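PDB 1V0D: DNA fragmentation factor subunit beta, which acts as a nuclease that cuts DNA into fragments and brings about chromatin condensation during apoptosis. Local coordinates for residues Pro142-Gly147 and Arg153-Tyr158; Gly207-Arg212 and Leu294-Asn299; Gln108-Glu113 and Lys120-Leu125. All coordinates share one frame; numbering follows the deposited sequence.

Contact 1. Residues Pro142-Gly147 and Arg153-Tyr158; sequences PSWFEG and RNKSGY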
loop_
_atom_site.group_PDB
_atom_site.type_symbol
_atom_site.label_atom_id
_atom_site.label_comp_id
_atom_site.label_asym_id
_atom_site.label_seq_id
_atom_site.Cartn_x
_atom_site.Cartn_y
_atom_site.Cartn_z
ATOM N N PRO A 142 -7.356 -7.715 -21.867
ATOM C CA PRO A 142 -6.553 -8.683 -21.114
ATOM C C PRO A 142 -5.410 -8.066 -20.304
ATOM O O PRO A 142 -4.990 -8.622 -19.287
ATOM C CB PRO A 142 -6.058 -9.627 -22.203
ATOM C CG PRO A 142 -5.875 -8.696 -23.368
ATOM C CD PRO A 142 -7.143 -7.882 -23.317
ATOM N N SER A 143 -4.917 -6.916 -20.756
ATOM C CA SER A 143 -3.825 -6.241 -20.070
ATOM C C SER A 143 -4.147 -6.078 -18.578
ATOM O O SER A 143 -3.334 -6.403 -17.705
ATOM C CB SER A 143 -3.586 -4.881 -20.714
ATOM O OG SER A 143 -2.282 -4.412 -20.415
ATOM N N TRP A 144 -5.345 -5.568 -18.307
ATOM C CA TRP A 144 -5.837 -5.371 -16.950
ATOM C C TRP A 144 -5.605 -6.634 -16.115
ATOM O O TRP A 144 -5.028 -6.567 -15.032
ATOM C CB TRP A 144 -7.343 -5.083 -16.990
ATOM C CG TRP A 144 -7.947 -4.507 -15.723
ATOM C CD1 TRP A 144 -8.031 -3.178 -15.380
ATOM C CD2 TRP A 144 -8.597 -5.233 -14.664
ATOM N NE1 TRP A 144 -8.698 -3.039 -14.182
ATOM C CE2 TRP A 144 -9.055 -4.280 -13.720
ATOM C CE3 TRP A 144 -8.836 -6.598 -14.421
ATOM C CZ2 TRP A 144 -9.739 -4.646 -12.556
ATOM C CZ3 TRP A 144 -9.518 -6.963 -13.255
ATOM C CH2 TRP A 144 -9.960 -5.989 -12.341
ATOM N N PHE A 145 -6.041 -7.782 -16.633
ATOM C CA PHE A 145 -5.931 -9.056 -15.918
ATOM C C PHE A 145 -4.566 -9.705 -15.715
ATOM O O PHE A 145 -4.491 -10.810 -15.170
ATOM C CB PHE A 145 -6.847 -10.096 -16.564
ATOM C CG PHE A 145 -8.297 -9.709 -16.572
ATOM C CD1 PHE A 145 -8.758 -8.701 -17.416
ATOM C CD2 PHE A 145 -9.203 -10.354 -15.735
ATOM C CE1 PHE A 145 -10.102 -8.346 -17.429
ATOM C CE2 PHE A 145 -10.550 -10.007 -15.739
ATOM C CZ PHE A 145 -11.000 -9.001 -16.586
ATOM N N GLU A 146 -3.490 -9.050 -16.135
ATOM C CA GLU A 146 -2.159 -9.637 -15.966
ATOM C C GLU A 146 -1.810 -10.019 -14.533
ATOM O O GLU A 146 -1.648 -9.157 -13.669
ATOM C CB GLU A 146 -1.080 -8.688 -16.476
ATOM C CG GLU A 146 -0.967 -8.615 -17.981
ATOM C CD GLU A 146 0.079 -7.606 -18.418
ATOM O OE1 GLU A 146 1.245 -7.733 -17.962
ATOM O OE2 GLU A 146 -0.269 -6.692 -19.209
ATOM N N GLY A 147 -1.685 -11.314 -14.283
ATOM C CA GLY A 147 -1.317 -11.751 -12.953
ATOM C C GLY A 147 -2.448 -12.358 -12.164
ATOM O O GLY A 147 -2.231 -12.962 -11.107
ATOM N N ARG A 153 -12.607 -13.855 -15.424
ATOM C CA ARG A 153 -12.907 -13.469 -16.796
ATOM C C ARG A 153 -13.397 -12.021 -16.854
ATOM O O ARG A 153 -13.120 -11.287 -17.806
ATOM C CB ARG A 153 -14.012 -14.377 -17.352
ATOM C CG ARG A 153 -13.652 -15.851 -17.510
ATOM C CD ARG A 153 -13.042 -16.124 -18.887
ATOM N NE ARG A 153 -11.605 -15.856 -18.941
ATOM C CZ ARG A 153 -10.941 -15.530 -20.048
ATOM N NH1 ARG A 153 -11.581 -15.419 -21.207
ATOM N NH2 ARG A 153 -9.631 -15.326 -19.998
ATOM N N ASN A 154 -14.130 -11.624 -15.821
ATOM C CA ASN A 154 -14.722 -10.298 -15.754
ATOM C C ASN A 154 -14.043 -9.387 -14.737
ATOM O O ASN A 154 -13.518 -9.859 -13.733
ATOM C CB ASN A 154 -16.207 -10.450 -15.404
ATOM C CG ASN A 154 -16.981 -9.168 -15.602
ATOM O OD1 ASN A 154 -18.159 -9.064 -15.233
ATOM N ND2 ASN A 154 -16.326 -8.175 -16.198
ATOM N N LYS A 155 -14.056 -8.082 -14.996
ATOM C CA LYS A 155 -13.460 -7.121 -14.070
ATOM C C LYS A 155 -14.289 -7.000 -12.781
ATOM O O LYS A 155 -13.774 -7.221 -11.676
ATOM C CB LYS A 155 -13.341 -5.743 -14.721
ATOM C CG LYS A 155 -12.242 -5.625 -15.765
ATOM C CD LYS A 155 -12.153 -4.200 -16.286
ATOM C CE LYS A 155 -11.104 -4.069 -17.366
ATOM N NZ LYS A 155 -11.188 -2.739 -18.029
ATOM N N SER A 156 -15.564 -6.640 -12.922
ATOM C CA SER A 156 -16.450 -6.510 -11.766
ATOM C C SER A 156 -16.289 -7.741 -10.903
ATOM O O SER A 156 -16.206 -7.654 -9.682
ATOM C CB SER A 156 -17.916 -6.408 -12.200
ATOM O OG SER A 156 -18.194 -5.157 -12.802
ATOM N N GLY A 157 -16.236 -8.890 -11.563
ATOM C CA GLY A 157 -16.108 -10.146 -10.857
ATOM C C GLY A 157 -14.889 -10.217 -9.981
ATOM O O GLY A 157 -14.964 -10.681 -8.849
ATOM N N TYR A 158 -13.754 -9.763 -10.493
ATOM C CA TYR A 158 -12.541 -9.814 -9.702
ATOM C C TYR A 158 -12.654 -8.866 -8.518
ATOM O O TYR A 158 -12.405 -9.266 -7.379
ATOM C CB TYR A 158 -11.316 -9.449 -10.540
ATOM C CG TYR A 158 -10.070 -9.326 -9.695
ATOM C CD1 TYR A 158 -9.496 -10.446 -9.089
ATOM C CD2 TYR A 158 -9.502 -8.077 -9.435
ATOM C CE1 TYR A 158 -8.388 -10.318 -8.235
ATOM C CE2 TYR A 158 -8.399 -7.942 -8.587
ATOM C CZ TYR A 158 -7.852 -9.060 -7.994
ATOM O OH TYR A 158 -6.778 -8.909 -7.162
#
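Lys155 NZ is gripped from several sides. It lies over the five-membered ring of Trp144 as a cation-pi partner, 4.5 Å from the ring centroid and 24° off its normal, while Asp141 forms a salt bridge with it and the carbonyl oxygens of Tyr247 and Ala135 accept its hydrogen bonds. A lysine suits this buried place because its long arm covers the indole on the way to those partners. Extended beyond CG, the chain crosses one face of Trp144 on a slant: CG rides above the six-membered part, and CE makes a CH-pi contact 3.7 Å from the centroid of the five-membered ring.

Trp144 reaches the helix because its CG stands anti to the backbone N (chi1 -165°). Its NE1 is satisfied by the carbonyl oxygen of Pro246, and its far corner, CH2, packs on Tyr158 CD2 at 3.6 Å, with the two ring planes 81° apart. Phe145 adds its tip, CZ, which lies 3.3 Å from Arg153 O and 3.7 Å from Lys155 CG; Trp144 CE3 sits over the centre of one Phe145 face. The two aromatics are neighbours at the middle of a type I turn, closed by Glu146 N to Ser143 O at 3.1 Å.

Asn154 occupies the N-cap position of helix 155-175, and Glu136 binds both its ND2 and Ser156 OG. Residues 142-147, part of the loop that follows helix 116-129, thus pack against the first turn of helix 155-175, while helix 250-255 lies alongside, its Arg253 touching Tyr158 and making a cation-pi contact with Trp144.

Contact 2. Residues Gly207-Arg212 and Leu294-Asn299; sequences GSYFDR and LFTAEN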
loop_
_atom_site.group_PDB
_atom_site.type_symbol
_atom_site.label_atom_id
_atom_site.label_comp_id
_atom_site.label_asym_id
_atom_site.label_seq_id
_atom_site.Cartn_x
_atom_site.Cartn_y
_atom_site.Cartn_z
ATOM N N GLY A 207 -19.419 -8.233 -1.243
ATOM C CA GLY A 207 -18.498 -7.997 -2.350
ATOM C C GLY A 207 -19.107 -6.989 -3.304
ATOM O O GLY A 207 -18.437 -6.382 -4.143
ATOM N N SER A 208 -20.413 -6.822 -3.161
ATOM C CA SER A 208 -21.184 -5.888 -3.961
ATOM C C SER A 208 -20.619 -4.467 -3.860
ATOM O O SER A 208 -20.718 -3.671 -4.791
ATOM C CB SER A 208 -22.629 -5.928 -3.479
ATOM O OG SER A 208 -23.310 -4.763 -3.873
ATOM N N TYR A 209 -20.008 -4.154 -2.725
ATOM C CA TYR A 209 -19.443 -2.828 -2.530
ATOM C C TYR A 209 -18.469 -2.388 -3.618
ATOM O O TYR A 209 -18.411 -1.207 -3.939
ATOM C CB TYR A 209 -18.724 -2.730 -1.176
ATOM C CG TYR A 209 -19.628 -2.716 0.035
ATOM C CD1 TYR A 209 -20.951 -2.290 -0.055
ATOM C CD2 TYR A 209 -19.145 -3.091 1.290
ATOM C CE1 TYR A 209 -21.771 -2.238 1.077
ATOM C CE2 TYR A 209 -19.959 -3.040 2.426
ATOM C CZ TYR A 209 -21.264 -2.616 2.308
ATOM O OH TYR A 209 -22.065 -2.565 3.421
ATOM N N PHE A 210 -17.702 -3.320 -4.184
ATOM C CA PHE A 210 -16.711 -2.950 -5.202
ATOM C C PHE A 210 -17.111 -3.106 -6.649
ATOM O O PHE A 210 -16.409 -2.609 -7.525
ATOM C CB PHE A 210 -15.405 -3.726 -5.014
ATOM C CG PHE A 210 -14.565 -3.254 -3.866
ATOM C CD1 PHE A 210 -15.006 -2.236 -3.023
ATOM C CD2 PHE A 210 -13.335 -3.851 -3.607
ATOM C CE1 PHE A 210 -14.235 -1.828 -1.943
ATOM C CE2 PHE A 210 -12.559 -3.449 -2.529
ATOM C CZ PHE A 210 -13.011 -2.437 -1.696
ATOM N N ASP A 211 -18.218 -3.783 -6.932
ATOM C CA ASP A 211 -18.565 -3.962 -8.331
ATOM C C ASP A 211 -19.642 -3.045 -8.898
ATOM O O ASP A 211 -20.778 -3.007 -8.420
ATOM C CB ASP A 211 -18.860 -5.453 -8.602
ATOM C CG ASP A 211 -20.295 -5.731 -8.998
ATOM O OD1 ASP A 211 -21.104 -6.043 -8.103
ATOM O OD2 ASP A 211 -20.608 -5.654 -10.208
ATOM N N ARG A 212 -19.246 -2.267 -9.905
ATOM C CA ARG A 212 -20.161 -1.364 -10.575
ATOM C C ARG A 212 -21.240 -2.266 -11.144
ATOM O O ARG A 212 -21.156 -3.490 -11.039
ATOM C CB ARG A 212 -19.433 -0.603 -11.689
ATOM C CG ARG A 212 -18.634 -1.474 -12.665
ATOM C CD ARG A 212 -17.820 -0.618 -13.658
ATOM N NE ARG A 212 -17.180 -1.419 -14.707
ATOM C CZ ARG A 212 -16.309 -0.946 -15.601
ATOM N NH1 ARG A 212 -15.953 0.335 -15.591
ATOM N NH2 ARG A 212 -15.802 -1.756 -16.521
ATOM N N LEU A 294 -18.868 -4.432 12.354
ATOM C CA LEU A 294 -17.781 -5.237 11.815
ATOM C C LEU A 294 -17.712 -5.415 10.309
ATOM O O LEU A 294 -16.620 -5.463 9.758
ATOM C CB LEU A 294 -17.799 -6.621 12.490
ATOM C CG LEU A 294 -17.580 -6.649 14.010
ATOM C CD1 LEU A 294 -18.167 -7.878 14.639
ATOM C CD2 LEU A 294 -16.113 -6.585 14.299
ATOM N N PHE A 295 -18.853 -5.477 9.626
ATOM C CA PHE A 295 -18.810 -5.754 8.185
ATOM C C PHE A 295 -19.579 -4.865 7.227
ATOM O O PHE A 295 -19.567 -5.126 6.028
ATOM C CB PHE A 295 -19.300 -7.188 7.928
ATOM C CG PHE A 295 -18.828 -8.198 8.946
ATOM C CD1 PHE A 295 -19.724 -8.746 9.861
ATOM C CD2 PHE A 295 -17.491 -8.621 8.971
ATOM C CE1 PHE A 295 -19.300 -9.709 10.791
ATOM C CE2 PHE A 295 -17.055 -9.577 9.891
ATOM C CZ PHE A 295 -17.960 -10.126 10.804
ATOM N N THR A 296 -20.237 -3.831 7.728
ATOM C CA THR A 296 -21.072 -2.984 6.878
ATOM C C THR A 296 -20.529 -1.589 6.634
ATOM O O THR A 296 -19.710 -1.087 7.401
ATOM C CB THR A 296 -22.476 -2.874 7.505
ATOM O OG1 THR A 296 -23.006 -4.191 7.672
ATOM C CG2 THR A 296 -23.423 -2.078 6.628
ATOM N N ALA A 297 -20.992 -0.960 5.560
ATOM C CA ALA A 297 -20.558 0.388 5.250
ATOM C C ALA A 297 -21.080 1.337 6.318
ATOM O O ALA A 297 -20.765 2.519 6.305
ATOM C CB ALA A 297 -21.062 0.810 3.885
ATOM N N GLU A 298 -21.889 0.832 7.244
ATOM C CA GLU A 298 -22.403 1.688 8.312
ATOM C C GLU A 298 -21.236 2.163 9.166
ATOM O O GLU A 298 -21.264 3.256 9.708
ATOM C CB GLU A 298 -23.375 0.933 9.222
ATOM C CG GLU A 298 -24.633 0.461 8.549
ATOM C CD GLU A 298 -25.512 -0.375 9.474
ATOM O OE1 GLU A 298 -25.984 0.162 10.515
ATOM O OE2 GLU A 298 -25.721 -1.571 9.150
ATOM N N ASN A 299 -20.212 1.328 9.275
ATOM C CA ASN A 299 -19.059 1.649 10.088
ATOM C C ASN A 299 -17.749 1.611 9.305
ATOM O O ASN A 299 -16.667 1.711 9.892
ATOM C CB ASN A 299 -18.999 0.678 11.267
ATOM C CG ASN A 299 -17.856 0.976 12.192
ATOM O OD1 ASN A 299 -17.568 2.140 12.465
ATOM N ND2 ASN A 299 -17.194 -0.067 12.690
#
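Tyr209 reaches from a short 3-10 turn to the bend that follows helix 287-295, just ahead of strand 300-303. That strand pairs antiparallel with 260-263 in the part of this His-Me finger clan nuclease where Asp262 and His308 bind a magnesium ion.

The polar part of the contact is one hydrogen bond. Ala297 N donates to Tyr209 OH over 2.9 Å with an N-H...O angle of 151°, arriving obliquely to the ring plane. Tyrosine fits because its phenol is long enough to span the gap and ends in an atom able to accept from a backbone N-H where the helix has just ended. A phenylalanine here would probably leave the Ala297 N-H without this acceptor and the Thr296 methyl without the oxygen it packs on.

Van der Waals contacts gather about the same hydroxyl end. Ala297 CB lies 3.8 Å from Tyr209 CZ, a small methyl that lets the phenol come close to the chain. Thr296 supplies its methyl rather than its hydroxyl: with CG2 anti to the backbone N, that carbon is placed 3.5 Å from Tyr209 OH. The Phe295 side chain leads elsewhere, packing on Met196 and Leu200 of helix 186-202, about 10 Å from a bound lead ion and about 13 Å from the magnesium ion.

Backbone bonds shape both partners. Phe210 N to Gly207 O (3.1 Å) closes the 3-10 turn that presents the tyrosine, and Asn299 N to Thr296 O (3.1 Å) closes the bend. The remaining touch is at the ring edge, where Phe295 O lies near the Tyr209 plane, 4.2 Å from CE2.

Contact 3. Residues Gln108-Glu113 and Lys120-Leu125; sequences QQLSDE and KLLADL. Unlike the reference sequence in segment 108-113: Gln109 (reference Leu).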
loop_
_atom_site.group_PDB
_atom_site.type_symbol
_atom_site.label_atom_id
_atom_site.label_comp_id
_atom_site.label_asym_id
_atom_site.label_seq_id
_atom_site.Cartn_x
_atom_site.Cartn_y
_atom_site.Cartn_z
ATOM N N GLN A 108 7.455 8.682 -26.367
ATOM C CA GLN A 108 8.720 9.060 -26.979
ATOM C C GLN A 108 9.510 9.986 -26.070
ATOM O O GLN A 108 10.713 9.792 -25.875
ATOM C CB GLN A 108 8.483 9.731 -28.332
ATOM C CG GLN A 108 7.903 8.793 -29.379
ATOM C CD GLN A 108 8.046 9.334 -30.788
ATOM O OE1 GLN A 108 9.160 9.564 -31.264
ATOM N NE2 GLN A 108 6.919 9.539 -31.464
ATOM N N GLN A 109 8.842 10.991 -25.510
ATOM C CA GLN A 109 9.523 11.916 -24.617
ATOM C C GLN A 109 10.037 11.197 -23.376
ATOM O O GLN A 109 10.979 11.656 -22.735
ATOM C CB GLN A 109 8.599 13.055 -24.214
ATOM C CG GLN A 109 8.352 14.046 -25.320
ATOM C CD GLN A 109 7.931 15.396 -24.785
ATOM O OE1 GLN A 109 6.895 15.521 -24.134
ATOM N NE2 GLN A 109 8.740 16.418 -25.046
ATOM N N LEU A 110 9.413 10.072 -23.039
ATOM C CA LEU A 110 9.842 9.288 -21.886
ATOM C C LEU A 110 11.131 8.561 -22.233
ATOM O O LEU A 110 12.121 8.654 -21.506
ATOM C CB LEU A 110 8.776 8.270 -21.485
ATOM C CG LEU A 110 7.636 8.798 -20.621
ATOM C CD1 LEU A 110 6.696 7.658 -20.274
ATOM C CD2 LEU A 110 8.204 9.418 -19.355
ATOM N N SER A 111 11.108 7.832 -23.346
ATOM C CA SER A 111 12.288 7.108 -23.798
ATOM C C SER A 111 13.427 8.119 -23.818
ATOM O O SER A 111 14.508 7.869 -23.282
ATOM C CB SER A 111 12.057 6.542 -25.191
ATOM N N ASP A 112 13.163 9.270 -24.431
ATOM C CA ASP A 112 14.144 10.345 -24.509
ATOM C C ASP A 112 14.296 10.945 -23.115
ATOM O O ASP A 112 13.717 11.992 -22.821
ATOM C CB ASP A 112 13.674 11.414 -25.497
ATOM N N GLU A 113 15.069 10.267 -22.265
ATOM C CA GLU A 113 15.315 10.690 -20.882
ATOM C C GLU A 113 15.176 12.188 -20.613
ATOM O O GLU A 113 15.553 13.018 -21.442
ATOM C CB GLU A 113 16.710 10.253 -20.438
ATOM C CG GLU A 113 17.065 10.714 -19.035
ATOM C CD GLU A 113 18.546 10.628 -18.759
ATOM O OE1 GLU A 113 19.317 11.347 -19.434
ATOM O OE2 GLU A 113 18.936 9.841 -17.870
ATOM N N LYS A 120 8.392 12.429 -14.278
ATOM C CA LYS A 120 7.305 12.025 -13.385
ATOM C C LYS A 120 5.977 12.337 -14.051
ATOM O O LYS A 120 5.239 11.438 -14.450
ATOM C CB LYS A 120 7.409 12.800 -12.072
ATOM C CG LYS A 120 7.194 11.975 -10.840
ATOM C CD LYS A 120 5.816 11.387 -10.815
ATOM C CE LYS A 120 5.604 10.565 -9.558
ATOM N NZ LYS A 120 4.252 9.959 -9.538
ATOM N N LEU A 121 5.698 13.630 -14.172
ATOM C CA LEU A 121 4.478 14.127 -14.790
ATOM C C LEU A 121 4.166 13.380 -16.082
ATOM O O LEU A 121 3.021 12.998 -16.345
ATOM C CB LEU A 121 4.636 15.616 -15.089
ATOM C CG LEU A 121 3.389 16.494 -14.995
ATOM C CD1 LEU A 121 3.801 17.932 -15.210
ATOM C CD2 LEU A 121 2.351 16.066 -16.018
ATOM N N LEU A 122 5.200 13.168 -16.884
ATOM C CA LEU A 122 5.061 12.483 -18.156
ATOM C C LEU A 122 4.651 11.030 -17.953
ATOM O O LEU A 122 3.783 10.514 -18.659
ATOM C CB LEU A 122 6.385 12.548 -18.916
ATOM C CG LEU A 122 6.271 12.546 -20.439
ATOM C CD1 LEU A 122 5.378 13.704 -20.859
ATOM C CD2 LEU A 122 7.647 12.675 -21.071
ATOM N N ALA A 123 5.282 10.366 -16.990
ATOM C CA ALA A 123 4.961 8.972 -16.713
ATOM C C ALA A 123 3.523 8.907 -16.221
ATOM O O ALA A 123 2.754 8.030 -16.622
ATOM C CB ALA A 123 5.901 8.416 -15.663
ATOM N N ASP A 124 3.169 9.850 -15.353
ATOM C CA ASP A 124 1.826 9.911 -14.807
ATOM C C ASP A 124 0.801 10.135 -15.905
ATOM O O ASP A 124 -0.212 9.434 -15.969
ATOM C CB ASP A 124 1.726 11.022 -13.768
ATOM C CG ASP A 124 2.502 10.704 -12.498
ATOM O OD1 ASP A 124 2.508 9.522 -12.076
ATOM O OD2 ASP A 124 3.092 11.640 -11.912
ATOM N N LEU A 125 1.064 11.108 -16.773
ATOM C CA LEU A 125 0.153 11.404 -17.869
ATOM C C LEU A 125 -0.093 10.182 -18.730
ATOM O O LEU A 125 -1.229 9.874 -19.072
ATOM C CB LEU A 125 0.700 12.540 -18.725
ATOM C CG LEU A 125 0.388 13.912 -18.126
ATOM C CD1 LEU A 125 1.098 15.013 -18.904
ATOM C CD2 LEU A 125 -1.127 14.115 -18.146
#
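Helices 103-111 and 116-129 form a helical hairpin, and residues 108-113 and 120-125 run roughly antiparallel near its connection, with the CA atoms of Leu110 and Leu122 closest at 6.9 Å. The first helix finishes with the bond from Asp112 N to Gln108 O (2.9 Å). Asp112 then centres an inverse gamma turn, which bends the chain sharply toward the second helix.

Between the helices the packing is apolar. Leu110 and Leu122 slide past each other in opposite directions, so that Leu110 CD2 comes to rest 3.6 Å from Leu122 CB and also reaches toward Ala123, whose CB is 4.5 Å away. The branched leucines fill the groove between the helices, while the small alanine leaves room for the tip of Leu110. Leu122 has CG anti to its N (chi1 -150°), and this swings CD2 across the first helix to the CB of Gln109, a glutamine where the reference sequence has leucine. Only the aliphatic root of that side chain packs closely here; its OE1 is 4.0 Å from Leu122 CD1.

The second subunit, another copy of this protein, adds apolar neighbours: its Leu92 packs on Leu122 and its Ile88 on Gln109. Its His128 also touches Leu121, so the hairpin is part of the dimer contact.

One turn apart on helix 116-129, Lys120 and Asp124 form an i to i+4 salt bridge that takes no part in the packing between the helices. Lys120 NZ sits 3.1 Å from both Asp124 OD1 and OD2, each oxygen using its syn lone pair.

In the fold
Along the chain the contacts come in the order 3, 1, 2, all within the region that defines the DFF40 nuclease family. Contact 3, on helices 103-111 and 116-129, lies toward one end of the molecule at the subunit interface, its centre about 26 Å from that of contact 1 and about 37 Å from that of contact 2. The chain leaves helix 116-129 through the loop of contact 1 and enters helix 155-175. Contacts 1 and 2 have centres about 20 Å apart yet meet directly, Ser156 CB packing 3.4 Å from Asp211 OD2. The series thus runs from the hairpin at the subunit interface to a bend whose Phe295 side chain lies about 13 Å from the magnesium ion.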